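Long-range contacts in ADP-ribosylglycohydrolase (Thermus thermophilus, PDB 2YZW), which belongs to the ADP-ribosylglycohydrolase family and has an all-alpha fold of helices joined by loops, holding a pair of gadolinium ions near its centre in this crystal: residues P52-D57 against A279-E284; T56-Q61 against D251-G256; G129-L134 against E166-L171; G160-L165 against L198-R203; E212-G217 against V246-D251. One frame throughout, in Å; residues are numbered along the deposited sequence.

Contact 1 of 5, residues P52-D57 against A279-E284; sequences PGFWTD and ALHLRE. With GD3 (gadolinium ion), chain C.
G53 and L280 bring the two segments together, with their CA atoms 4.1 Å apart and the short runs 52-55 and 279-282 diverging by 37°. A nearly straight backbone hydrogen bond runs from H281 N to G53 O at 2.9 Å, with the donor above the carbonyl plane. G53 also turns its CA toward A279 O at 3.3 Å in a CA-H...O contact, an approach that the lack of a side chain makes possible. Beyond it, the H281 ring stacks face to face on F54, with centroids 4.0 Å apart and planes 9° from parallel. CG of H281 stands anti to the backbone N (chi1 -172°), which carries the imidazole out over the phenyl face, while L282 CG backs its other face. W55 works through its edge: NE1 donates to H281 O at 2.9 Å, near the indole plane. Flanking that bond, CZ2 meets L282 CD1 at 3.6 Å and CD1 meets L280 CD1 at 3.8 Å. A water lies 3.0 Å from H281 ND1. With the N-H and C=O of H281 both bonded across the contact, F54 and W55 are held directly before T56 and D57, which bind a gadolinium ion.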
# COMPACT_ATOMS: atom_id res chain seq x y z
N PRO A 52 5.69 17.77 9.16
CA PRO A 52 4.68 16.85 9.70
C PRO A 52 3.59 16.58 8.66
O PRO A 52 3.18 17.49 7.94
CB PRO A 52 4.12 17.62 10.90
CG PRO A 52 5.28 18.48 11.33
CD PRO A 52 5.83 18.96 10.01
N GLY A 53 3.15 15.33 8.58
CA GLY A 53 2.10 14.98 7.64
C GLY A 53 2.51 14.83 6.19
O GLY A 53 1.67 14.57 5.33
N PHE A 54 3.79 15.01 5.88
CA PHE A 54 4.25 14.86 4.51
C PHE A 54 4.64 13.42 4.22
O PHE A 54 5.39 12.81 4.97
CB PHE A 54 5.43 15.79 4.21
CG PHE A 54 5.02 17.14 3.69
CD1 PHE A 54 4.20 17.98 4.45
CD2 PHE A 54 5.43 17.58 2.44
CE1 PHE A 54 3.80 19.22 3.96
CE2 PHE A 54 5.04 18.82 1.94
CZ PHE A 54 4.22 19.64 2.71
N TRP A 55 4.11 12.89 3.12
CA TRP A 55 4.40 11.53 2.72
C TRP A 55 5.52 11.48 1.68
O TRP A 55 6.17 12.49 1.41
CB TRP A 55 3.12 10.87 2.18
CG TRP A 55 2.13 11.85 1.65
CD1 TRP A 55 1.06 12.38 2.31
CD2 TRP A 55 2.12 12.43 0.34
NE1 TRP A 55 0.39 13.26 1.50
CE2 TRP A 55 1.02 13.31 0.28
CE3 TRP A 55 2.94 12.29 -0.79
CZ2 TRP A 55 0.72 14.05 -0.87
CZ3 TRP A 55 2.64 13.02 -1.93
CH2 TRP A 55 1.53 13.89 -1.96
N THR A 56 5.74 10.31 1.09
CA THR A 56 6.83 10.15 0.13
C THR A 56 6.40 9.55 -1.21
O THR A 56 5.26 9.72 -1.63
CB THR A 56 7.95 9.28 0.74
OG1 THR A 56 7.52 7.92 0.82
CG2 THR A 56 8.27 9.78 2.15
N ASP A 57 7.32 8.85 -1.87
CA ASP A 57 7.03 8.25 -3.17
C ASP A 57 5.90 7.23 -3.12
O ASP A 57 5.19 7.02 -4.11
CB ASP A 57 8.29 7.59 -3.77
CG ASP A 57 8.80 6.43 -2.94
OD1 ASP A 57 9.21 5.41 -3.53
OD2 ASP A 57 8.82 6.55 -1.70
N ALA A 279 -3.29 16.83 9.86
CA ALA A 279 -1.90 17.17 9.60
C ALA A 279 -1.43 16.67 8.23
O ALA A 279 -0.43 17.14 7.69
CB ALA A 279 -1.01 16.59 10.69
N LEU A 280 -2.18 15.73 7.68
CA LEU A 280 -1.85 15.11 6.40
C LEU A 280 -1.83 16.04 5.18
O LEU A 280 -2.81 16.72 4.88
CB LEU A 280 -2.82 13.96 6.14
CG LEU A 280 -2.48 13.01 5.00
CD1 LEU A 280 -1.22 12.21 5.35
CD2 LEU A 280 -3.65 12.07 4.77
N HIS A 281 -0.72 16.04 4.46
CA HIS A 281 -0.57 16.87 3.26
C HIS A 281 -1.55 16.41 2.18
O HIS A 281 -1.68 15.22 1.91
CB HIS A 281 0.86 16.76 2.72
CG HIS A 281 1.16 17.73 1.62
ND1 HIS A 281 1.99 17.42 0.56
CD2 HIS A 281 0.76 19.01 1.42
CE1 HIS A 281 2.10 18.46 -0.23
NE2 HIS A 281 1.37 19.44 0.26
N LEU A 282 -2.23 17.37 1.55
CA LEU A 282 -3.20 17.10 0.49
C LEU A 282 -4.34 16.17 0.90
O LEU A 282 -4.85 15.38 0.10
CB LEU A 282 -2.50 16.54 -0.75
CG LEU A 282 -1.33 17.37 -1.29
CD1 LEU A 282 -0.85 16.75 -2.60
CD2 LEU A 282 -1.76 18.81 -1.52
N ARG A 283 -4.74 16.27 2.17
CA ARG A 283 -5.83 15.46 2.70
C ARG A 283 -7.09 15.55 1.83
O ARG A 283 -7.65 14.54 1.40
CB ARG A 283 -6.16 15.93 4.11
CG ARG A 283 -7.38 15.29 4.74
CD ARG A 283 -7.85 16.14 5.91
NE ARG A 283 -8.93 15.51 6.67
CZ ARG A 283 -9.51 16.08 7.72
NH1 ARG A 283 -9.11 17.28 8.13
NH2 ARG A 283 -10.48 15.45 8.37
N GLU A 284 -7.53 16.78 1.57
CA GLU A 284 -8.74 16.99 0.78
C GLU A 284 -8.65 16.46 -0.65
O GLU A 284 -9.62 15.92 -1.18
CB GLU A 284 -9.10 18.48 0.74
CG GLU A 284 -9.57 19.06 2.07
CD GLU A 284 -8.45 19.21 3.09
OE1 GLU A 284 -7.27 19.19 2.70
OE2 GLU A 284 -8.77 19.38 4.29
GD GD3 C . 9.17 5.96 0.43
O HOH W 1 3.87 15.14 0.74
O HOH W 2 11.02 5.13 1.63
O HOH W 3 11.29 5.52 -0.70

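Contact 2 of 5, residues T56-Q61 against D251-G256. With GD3 (gadolinium ion), chain C; GD3 (gadolinium ion), chain B.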
# COMPACT_ATOMS: atom_id res chain seq x y z
N THR A 56 5.74 10.31 1.09
CA THR A 56 6.83 10.15 0.13
C THR A 56 6.40 9.55 -1.21
O THR A 56 5.26 9.72 -1.63
CB THR A 56 7.95 9.28 0.74
OG1 THR A 56 7.52 7.92 0.82
CG2 THR A 56 8.27 9.78 2.15
N ASP A 57 7.32 8.85 -1.87
CA ASP A 57 7.03 8.25 -3.17
C ASP A 57 5.90 7.23 -3.12
O ASP A 57 5.19 7.02 -4.11
CB ASP A 57 8.29 7.59 -3.77
CG ASP A 57 8.80 6.43 -2.94
OD1 ASP A 57 9.21 5.41 -3.53
OD2 ASP A 57 8.82 6.55 -1.70
N ASP A 58 5.73 6.59 -1.97
CA ASP A 58 4.68 5.60 -1.81
C ASP A 58 3.34 6.22 -2.18
O ASP A 58 2.62 5.71 -3.05
CB ASP A 58 4.63 5.10 -0.36
CG ASP A 58 5.96 4.57 0.13
OD1 ASP A 58 6.95 5.33 0.11
OD2 ASP A 58 6.02 3.39 0.53
N THR A 59 3.00 7.32 -1.52
CA THR A 59 1.75 8.02 -1.76
C THR A 59 1.75 8.73 -3.12
O THR A 59 0.71 8.81 -3.77
CB THR A 59 1.48 9.04 -0.63
OG1 THR A 59 1.46 8.35 0.63
CG2 THR A 59 0.14 9.73 -0.83
N SER A 60 2.90 9.23 -3.54
CA SER A 60 2.98 9.90 -4.84
C SER A 60 2.56 8.94 -5.94
O SER A 60 1.79 9.31 -6.83
CB SER A 60 4.40 10.40 -5.11
OG SER A 60 4.76 11.41 -4.18
N GLN A 61 3.07 7.71 -5.89
CA GLN A 61 2.72 6.73 -6.90
C GLN A 61 1.24 6.36 -6.81
O GLN A 61 0.58 6.15 -7.83
CB GLN A 61 3.60 5.48 -6.77
CG GLN A 61 4.96 5.65 -7.44
CD GLN A 61 5.80 4.38 -7.42
OE1 GLN A 61 5.27 3.28 -7.58
NE2 GLN A 61 7.10 4.54 -7.24
N ASP A 251 11.86 -0.47 6.74
CA ASP A 251 11.08 0.15 5.67
C ASP A 251 9.75 0.54 6.31
O ASP A 251 8.69 0.05 5.92
CB ASP A 251 10.86 -0.84 4.53
CG ASP A 251 10.45 -0.17 3.24
OD1 ASP A 251 10.10 1.03 3.28
OD2 ASP A 251 10.49 -0.82 2.18
N ALA A 252 9.82 1.45 7.28
CA ALA A 252 8.63 1.87 8.02
C ALA A 252 7.56 2.62 7.25
O ALA A 252 6.37 2.45 7.52
CB ALA A 252 9.06 2.67 9.25
N ASP A 253 7.96 3.46 6.30
CA ASP A 253 6.94 4.21 5.57
C ASP A 253 6.12 3.28 4.68
O ASP A 253 4.91 3.45 4.57
CB ASP A 253 7.56 5.34 4.73
CG ASP A 253 8.47 4.85 3.60
OD1 ASP A 253 8.58 5.59 2.60
OD2 ASP A 253 9.09 3.77 3.69
N THR A 254 6.76 2.28 4.09
CA THR A 254 6.05 1.36 3.21
C THR A 254 5.24 0.32 3.98
O THR A 254 4.13 -0.04 3.58
CB THR A 254 7.04 0.69 2.24
OG1 THR A 254 7.84 1.71 1.62
CG2 THR A 254 6.29 -0.07 1.15
N VAL A 255 5.78 -0.18 5.09
CA VAL A 255 5.03 -1.13 5.90
C VAL A 255 3.82 -0.36 6.43
O VAL A 255 2.71 -0.87 6.48
CB VAL A 255 5.88 -1.67 7.07
CG1 VAL A 255 5.00 -2.38 8.09
CG2 VAL A 255 6.92 -2.65 6.53
N GLY A 256 4.06 0.89 6.82
CA GLY A 256 2.97 1.70 7.32
C GLY A 256 1.91 1.95 6.26
O GLY A 256 0.71 1.93 6.56
GD GD3 C . 9.17 5.96 0.43
GD GD3 B . 10.38 2.71 1.89
O HOH W 4 12.52 1.38 1.96
O HOH W 2 11.02 5.13 1.63
O HOH W 3 11.29 5.52 -0.70
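D253 and T254 meet T56 and D58 chiefly through oxygen atoms, gathered round two gadolinium ions. At the N-cap of helix 252-267, D251 reaches the chain B ion with OD1 at 2.2 Å; its OD2 accepts a hydrogen bond from N128. D253, two residues on, bridges the pair. Its OD1 is 2.3 Å from the chain C ion and its OD2 2.5 Å from the chain B ion, the carboxylate being placed by a CG between backbone N and carbonyl carbon (chi1 65°). D253 OD1 lies 3.0 Å from D58 OD1, both ligands of the chain C ion, with the two carboxylate planes turned 68° apart. T56 OG1, D57 OD2, D58 OD1 and two waters complete that ion's shell, and one of these waters also binds the chain B ion, to which E29 contributes as well. This arrangement, built largely from acidic residues, several of them in the first turns of helices 57-72 and 252-267, is consistent with the two-metal centre known in the ADP-ribosylglycohydrolase family. Here the short segments 57-61 and 252-256 are inclined at 42°, their axes 10.4 Å apart at closest. T254 OG1 follows, 2.7 Å from both D58 OD2 and the chain B ion, and 2.9 Å from D251 OD1. T56 OG1, besides binding metal, is hydrogen-bonded to D22, a residue of helix 5-26 that also touches D58 and D253.

Contact 3 of 5, residues G129-L134 against E166-L171; sequences GPLMRL and EATEVL
T168 and L131 bury almost equal areas, with L171 and L134 somewhat behind and nearly level; together they make this an apolar interface with no hydrogen bond across it. The end of L131 does the reaching. Its CD2 lies over the backbone of helix 162-179, 3.6 Å from T168 CA and equally close to A167 O, with A167 CB at 4.1 Å. T168 splits its branches between partners. OG1 stands anti to the carbonyl carbon (chi1 -55°), which lets it hydrogen-bond back to A164 O within its own helix while P130 CB presses against it at 3.3 Å; the polar atom is thus satisfied although buried. The methyl CG2 faces L134 CD1 at 3.9 Å. L171, one turn further on, extends its CG anti to the backbone N (chi1 -177°) and brings CD2 to 3.6 Å from L131 O and 4.0 Å from L131 CB. L134 runs alongside L171 in the opposite direction, its CD2 3.8 Å from L171 CG, so the two leucines interdigitate. Across these two segments the short, weakly bonded helix 129-132 is held by packing alone. Around the contact, helix 147-156 packs against P130 and T168 through A155, and helix 252-267 closes on L131 and L171 through V258, with Q261 donating to L131 O. M132, whose side chain points away from helix 162-179, touches helices 57-72 and 252-267.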
# COMPACT_ATOMS: atom_id res chain seq x y z
N GLY A 129 7.29 -2.08 -3.88
CA GLY A 129 6.72 -0.96 -4.62
C GLY A 129 5.28 -1.17 -5.09
O GLY A 129 4.46 -0.27 -4.96
N PRO A 130 4.95 -2.34 -5.65
CA PRO A 130 3.58 -2.58 -6.13
C PRO A 130 2.54 -2.56 -5.01
O PRO A 130 1.38 -2.23 -5.25
CB PRO A 130 3.68 -3.96 -6.78
CG PRO A 130 5.12 -4.06 -7.19
CD PRO A 130 5.83 -3.47 -6.00
N LEU A 131 2.96 -2.93 -3.80
CA LEU A 131 2.06 -2.95 -2.65
C LEU A 131 1.76 -1.57 -2.07
O LEU A 131 0.64 -1.29 -1.66
CB LEU A 131 2.65 -3.81 -1.53
CG LEU A 131 3.10 -5.24 -1.85
CD1 LEU A 131 3.60 -5.89 -0.56
CD2 LEU A 131 1.96 -6.03 -2.44
N MET A 132 2.78 -0.72 -2.04
CA MET A 132 2.65 0.60 -1.44
C MET A 132 1.68 1.55 -2.14
O MET A 132 1.21 2.50 -1.52
CB MET A 132 4.03 1.27 -1.37
CG MET A 132 4.48 1.89 -2.68
SD MET A 132 6.18 2.49 -2.62
CE MET A 132 6.38 3.05 -4.33
N ARG A 133 1.37 1.27 -3.40
CA ARG A 133 0.51 2.14 -4.20
C ARG A 133 -0.80 1.52 -4.67
O ARG A 133 -1.57 2.16 -5.38
CB ARG A 133 1.28 2.57 -5.45
CG ARG A 133 1.59 1.38 -6.37
CD ARG A 133 2.41 1.73 -7.60
NE ARG A 133 2.59 0.56 -8.46
CZ ARG A 133 3.77 0.11 -8.89
NH1 ARG A 133 4.89 0.75 -8.56
NH2 ARG A 133 3.83 -0.98 -9.65
N LEU A 134 -1.06 0.29 -4.24
CA LEU A 134 -2.23 -0.46 -4.71
C LEU A 134 -3.67 0.02 -4.51
O LEU A 134 -4.46 -0.05 -5.45
CB LEU A 134 -2.13 -1.90 -4.19
CG LEU A 134 -3.09 -2.90 -4.83
CD1 LEU A 134 -2.81 -3.01 -6.33
CD2 LEU A 134 -2.92 -4.25 -4.16
N GLU A 166 2.64 -11.96 -6.88
CA GLU A 166 1.67 -12.72 -6.10
C GLU A 166 1.29 -11.97 -4.83
O GLU A 166 0.13 -11.99 -4.42
CB GLU A 166 2.22 -14.10 -5.76
CG GLU A 166 2.66 -14.91 -6.98
CD GLU A 166 3.22 -16.27 -6.60
OE1 GLU A 166 3.85 -16.37 -5.52
OE2 GLU A 166 3.06 -17.23 -7.38
N ALA A 167 2.26 -11.29 -4.21
CA ALA A 167 1.98 -10.54 -3.00
C ALA A 167 0.95 -9.44 -3.29
O ALA A 167 0.11 -9.12 -2.45
CB ALA A 167 3.27 -9.92 -2.45
N THR A 168 1.03 -8.88 -4.49
CA THR A 168 0.12 -7.82 -4.90
C THR A 168 -1.29 -8.38 -5.08
O THR A 168 -2.28 -7.73 -4.73
CB THR A 168 0.59 -7.15 -6.21
OG1 THR A 168 1.94 -6.70 -6.05
CG2 THR A 168 -0.30 -5.96 -6.57
N GLU A 169 -1.38 -9.60 -5.62
CA GLU A 169 -2.67 -10.24 -5.82
C GLU A 169 -3.30 -10.52 -4.47
O GLU A 169 -4.50 -10.34 -4.28
CB GLU A 169 -2.49 -11.54 -6.62
CG GLU A 169 -1.85 -11.32 -7.98
CD GLU A 169 -1.67 -12.61 -8.76
OE1 GLU A 169 -1.35 -13.64 -8.13
OE2 GLU A 169 -1.82 -12.59 -10.00
N VAL A 170 -2.49 -10.96 -3.51
CA VAL A 170 -3.00 -11.23 -2.17
C VAL A 170 -3.50 -9.93 -1.53
O VAL A 170 -4.57 -9.91 -0.93
CB VAL A 170 -1.92 -11.88 -1.29
CG1 VAL A 170 -2.43 -12.04 0.13
CG2 VAL A 170 -1.55 -13.26 -1.85
N LEU A 171 -2.74 -8.85 -1.67
CA LEU A 171 -3.18 -7.58 -1.08
C LEU A 171 -4.46 -7.09 -1.77
O LEU A 171 -5.33 -6.53 -1.12
CB LEU A 171 -2.08 -6.51 -1.20
CG LEU A 171 -2.41 -5.16 -0.54
CD1 LEU A 171 -2.72 -5.36 0.95
CD2 LEU A 171 -1.23 -4.21 -0.71

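Contact 4 of 5, residues G160-L165 against L198-R203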
# COMPACT_ATOMS: atom_id res chain seq x y z
N GLY A 160 8.94 -7.30 -11.45
CA GLY A 160 8.64 -8.54 -12.16
C GLY A 160 8.86 -9.86 -11.43
O GLY A 160 8.57 -10.92 -11.99
N ALA A 161 9.36 -9.81 -10.20
CA ALA A 161 9.60 -11.03 -9.43
C ALA A 161 8.30 -11.73 -9.07
O ALA A 161 7.31 -11.09 -8.70
CB ALA A 161 10.39 -10.70 -8.17
N ARG A 162 8.30 -13.06 -9.17
CA ARG A 162 7.12 -13.85 -8.86
C ARG A 162 6.46 -13.49 -7.53
O ARG A 162 5.25 -13.26 -7.47
CB ARG A 162 7.46 -15.34 -8.86
CG ARG A 162 6.27 -16.21 -8.49
CD ARG A 162 6.67 -17.65 -8.23
NE ARG A 162 5.48 -18.46 -7.96
CZ ARG A 162 5.51 -19.73 -7.60
NH1 ARG A 162 6.66 -20.37 -7.45
NH2 ARG A 162 4.37 -20.38 -7.38
N GLU A 163 7.25 -13.46 -6.46
CA GLU A 163 6.69 -13.16 -5.14
C GLU A 163 6.11 -11.77 -4.99
O GLU A 163 5.22 -11.57 -4.17
CB GLU A 163 7.73 -13.43 -4.03
CG GLU A 163 9.02 -12.63 -4.12
CD GLU A 163 10.11 -13.36 -4.89
OE1 GLU A 163 9.88 -13.67 -6.08
OE2 GLU A 163 11.18 -13.62 -4.32
N ALA A 164 6.60 -10.80 -5.76
CA ALA A 164 6.07 -9.44 -5.69
C ALA A 164 4.72 -9.40 -6.42
O ALA A 164 3.78 -8.75 -5.97
CB ALA A 164 7.04 -8.45 -6.32
N LEU A 165 4.63 -10.11 -7.54
CA LEU A 165 3.38 -10.13 -8.29
C LEU A 165 2.29 -10.83 -7.49
O LEU A 165 1.16 -10.36 -7.42
CB LEU A 165 3.58 -10.84 -9.63
CG LEU A 165 4.67 -10.24 -10.52
CD1 LEU A 165 4.67 -10.96 -11.86
CD2 LEU A 165 4.45 -8.75 -10.70
N LEU A 198 2.05 -20.79 -4.67
CA LEU A 198 2.69 -19.49 -4.53
C LEU A 198 4.18 -19.68 -4.26
O LEU A 198 4.62 -20.78 -3.90
CB LEU A 198 2.08 -18.72 -3.36
CG LEU A 198 0.57 -18.50 -3.38
CD1 LEU A 198 0.12 -17.94 -2.03
CD2 LEU A 198 0.21 -17.56 -4.51
N HIS A 199 4.94 -18.61 -4.42
CA HIS A 199 6.37 -18.64 -4.15
C HIS A 199 6.50 -19.10 -2.70
O HIS A 199 5.72 -18.68 -1.84
CB HIS A 199 6.96 -17.24 -4.35
CG HIS A 199 8.43 -17.15 -4.09
ND1 HIS A 199 8.96 -17.17 -2.81
CD2 HIS A 199 9.49 -17.04 -4.93
CE1 HIS A 199 10.27 -17.06 -2.88
NE2 HIS A 199 10.62 -16.98 -4.15
N PRO A 200 7.48 -19.98 -2.40
CA PRO A 200 7.69 -20.49 -1.04
C PRO A 200 7.66 -19.45 0.08
O PRO A 200 7.09 -19.70 1.15
CB PRO A 200 9.04 -21.19 -1.15
CG PRO A 200 9.02 -21.72 -2.54
CD PRO A 200 8.46 -20.55 -3.34
N ALA A 201 8.28 -18.29 -0.15
CA ALA A 201 8.31 -17.25 0.87
C ALA A 201 6.91 -16.73 1.16
O ALA A 201 6.53 -16.53 2.32
CB ALA A 201 9.21 -16.11 0.42
N LEU A 202 6.13 -16.52 0.11
CA LEU A 202 4.77 -16.01 0.26
C LEU A 202 3.87 -17.09 0.84
O LEU A 202 2.95 -16.80 1.62
CB LEU A 202 4.24 -15.54 -1.10
CG LEU A 202 2.88 -14.85 -1.09
CD1 LEU A 202 2.92 -13.66 -0.14
CD2 LEU A 202 2.51 -14.41 -2.49
N ARG A 203 4.12 -18.34 0.49
CA ARG A 203 3.33 -19.44 1.01
C ARG A 203 3.49 -19.47 2.53
O ARG A 203 2.52 -19.66 3.26
CB ARG A 203 3.77 -20.77 0.40
CG ARG A 203 2.88 -21.94 0.77
CD ARG A 203 3.22 -23.17 -0.04
NE ARG A 203 3.41 -22.85 -1.46
CZ ARG A 203 3.33 -23.74 -2.44
NH1 ARG A 203 3.06 -25.01 -2.18
NH2 ARG A 203 3.54 -23.36 -3.70
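R162 lays its guanidinium flat over the L198-H199 peptide, NH2 lying 3.2 Å from L198 C and CZ 3.4 Å from H199 N. The chain gets there fully extended, with CG anti to the backbone N (chi1 177°), and its CD comes near the edge of the H199 ring, 3.9 Å from H199 CB. Guanidinium and imidazole stand 72° apart, so they do not stack. The charge of R162 is met by a salt bridge from NE to E166, whose other carboxylate oxygen accepts from H199 N. E163 comes next and lies side by side with H199: its CB sits over the ring, 4.1 Å from the centroid and 23° off the normal. Bent at its second torsion, the chain folds the carboxylate above the same face. OE2 is 3.4 Å from H199 NE2, too poorly directed for a hydrogen bond, and its hydrogen bond goes instead to Y220 OH. P200 CD backs the opposite ring face. Between E163 and P200, H199 turns ND1 to the main chain and accepts A201 N at 3.0 Å. This is a side-chain N-cap: H199 closes the start of helix 200-209 while packing against the first turn of helix 162-179.

Contact 5 of 5, residues E212-G217 against V246-D251; sequences EAPEEG and VNLGGD. With GD3 (gadolinium ion), chain B.
G217 and D251 meet through peptide groups, and these, not aromatic rings, are the flat units of the contact. D251 N approaches G217 O at 2.8 Å, tilted 29° from the carbonyl plane, in a bond that is nearly straight (169°). On the other side of the same residue, G217 N points between two carbonyls and makes only weak hydrogen bonds, 3.2 Å to G249 O and 3.5 Å to L248 O. Beside them, E216 CA sits 3.3 Å from L248 O in a CA-H...O contact. Having no side chain, G217 and G250 let the backbones come close, their CA atoms 4.5 Å apart, and G249 and G250 both take positive phi as the chain swings from a type I turn at 246-249 into the next helix. L248 supplies the largest buried area. With its CG beside the backbone N (chi1 -73°), its two methyls are carried to P214: CD1 touches the ring at CG, 4.0 Å away, and CD2 lies 3.7 Å from P214 O, which also accepts from K33. The contact thus joins the loop between helices 200-209 and 221-234 to the one between 238-246 and 252-267. W230 of helix 221-234 touches both P214 and L248, and D251, whose N-H is bonded here, leads into helix 252-267.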
# COMPACT_ATOMS: atom_id res chain seq x y z
N GLU A 212 3.90 -14.02 13.92
CA GLU A 212 5.08 -13.67 14.70
C GLU A 212 5.52 -12.25 14.36
O GLU A 212 5.45 -11.84 13.20
CB GLU A 212 6.23 -14.63 14.42
CG GLU A 212 7.43 -14.39 15.30
CD GLU A 212 7.09 -14.52 16.77
OE1 GLU A 212 6.84 -15.66 17.23
OE2 GLU A 212 7.06 -13.49 17.47
N ALA A 213 5.96 -11.50 15.36
CA ALA A 213 6.41 -10.13 15.15
C ALA A 213 7.69 -10.11 14.33
O ALA A 213 8.62 -10.87 14.60
CB ALA A 213 6.64 -9.44 16.48
N PRO A 214 7.75 -9.26 13.30
CA PRO A 214 8.94 -9.15 12.45
C PRO A 214 10.09 -8.55 13.25
O PRO A 214 9.87 -7.84 14.23
CB PRO A 214 8.48 -8.22 11.33
CG PRO A 214 7.00 -8.46 11.26
CD PRO A 214 6.63 -8.49 12.72
N GLU A 215 11.32 -8.81 12.82
CA GLU A 215 12.50 -8.27 13.50
C GLU A 215 12.72 -6.83 13.04
O GLU A 215 13.47 -6.08 13.67
CB GLU A 215 13.74 -9.11 13.17
CG GLU A 215 13.67 -10.56 13.62
CD GLU A 215 13.65 -10.71 15.14
OE1 GLU A 215 13.76 -11.86 15.62
OE2 GLU A 215 13.53 -9.69 15.84
N GLU A 216 12.07 -6.48 11.94
CA GLU A 216 12.16 -5.14 11.37
C GLU A 216 11.16 -5.03 10.22
O GLU A 216 10.58 -6.03 9.81
CB GLU A 216 13.58 -4.88 10.87
CG GLU A 216 14.23 -6.04 10.13
CD GLU A 216 13.78 -6.16 8.69
OE1 GLU A 216 14.16 -7.14 8.02
OE2 GLU A 216 13.05 -5.26 8.21
N GLY A 217 10.95 -3.81 9.72
CA GLY A 217 10.03 -3.63 8.61
C GLY A 217 10.75 -4.02 7.33
O GLY A 217 11.64 -3.30 6.89
N VAL A 246 4.70 0.90 12.18
CA VAL A 246 5.82 1.81 11.99
C VAL A 246 6.96 1.65 12.99
O VAL A 246 8.11 1.89 12.66
CB VAL A 246 5.35 3.29 12.00
CG1 VAL A 246 4.34 3.51 10.87
CG2 VAL A 246 4.75 3.65 13.35
N ASN A 247 6.65 1.21 14.21
CA ASN A 247 7.70 1.05 15.20
C ASN A 247 8.58 -0.18 15.00
O ASN A 247 9.46 -0.48 15.81
CB ASN A 247 7.12 1.09 16.61
CG ASN A 247 6.88 2.52 17.07
OD1 ASN A 247 7.83 3.23 17.40
ND2 ASN A 247 5.63 2.94 17.07
N LEU A 248 8.34 -0.90 13.90
CA LEU A 248 9.17 -2.05 13.56
C LEU A 248 10.43 -1.49 12.92
O LEU A 248 11.42 -2.19 12.73
CB LEU A 248 8.46 -2.95 12.55
CG LEU A 248 7.29 -3.82 12.98
CD1 LEU A 248 6.73 -4.53 11.74
CD2 LEU A 248 7.74 -4.85 14.02
N GLY A 249 10.39 -0.20 12.58
CA GLY A 249 11.53 0.43 11.94
C GLY A 249 11.76 -0.12 10.55
O GLY A 249 10.83 -0.64 9.93
N GLY A 250 12.99 -0.03 10.05
CA GLY A 250 13.27 -0.52 8.71
C GLY A 250 12.51 0.25 7.65
O GLY A 250 12.51 1.48 7.66
N ASP A 251 11.86 -0.47 6.74
CA ASP A 251 11.08 0.15 5.67
C ASP A 251 9.75 0.54 6.31
O ASP A 251 8.69 0.05 5.92
CB ASP A 251 10.86 -0.84 4.53
CG ASP A 251 10.45 -0.17 3.24
OD1 ASP A 251 10.10 1.03 3.28
OD2 ASP A 251 10.49 -0.82 2.18
GD GD3 B . 10.38 2.71 1.89
O HOH W 4 12.52 1.38 1.96
O HOH W 2 11.02 5.13 1.63

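How the contacts relate
Contact 2 holds the two-metal site, and its centre is about 7 Å from that of the chain. Contact 1 shares T56 and D57 with it and leads into the chain C ion, W55 CZ3 packing on S60 OG at 3.5 Å; contact 5 shares D251 and leads into the chain B ion. Contacts 1 and 5 do not touch, but one metal-bound water belongs to both. Contact 3 backs the site: Q61 OE1 and R133 NH1 are 2.7 Å apart, a probable hydrogen bond, and D58 OD2 lies near M132 SD. Contact 4 is further out, centred about 20 Å from contact 2, and joins contact 3 through E166 on helix 162-179.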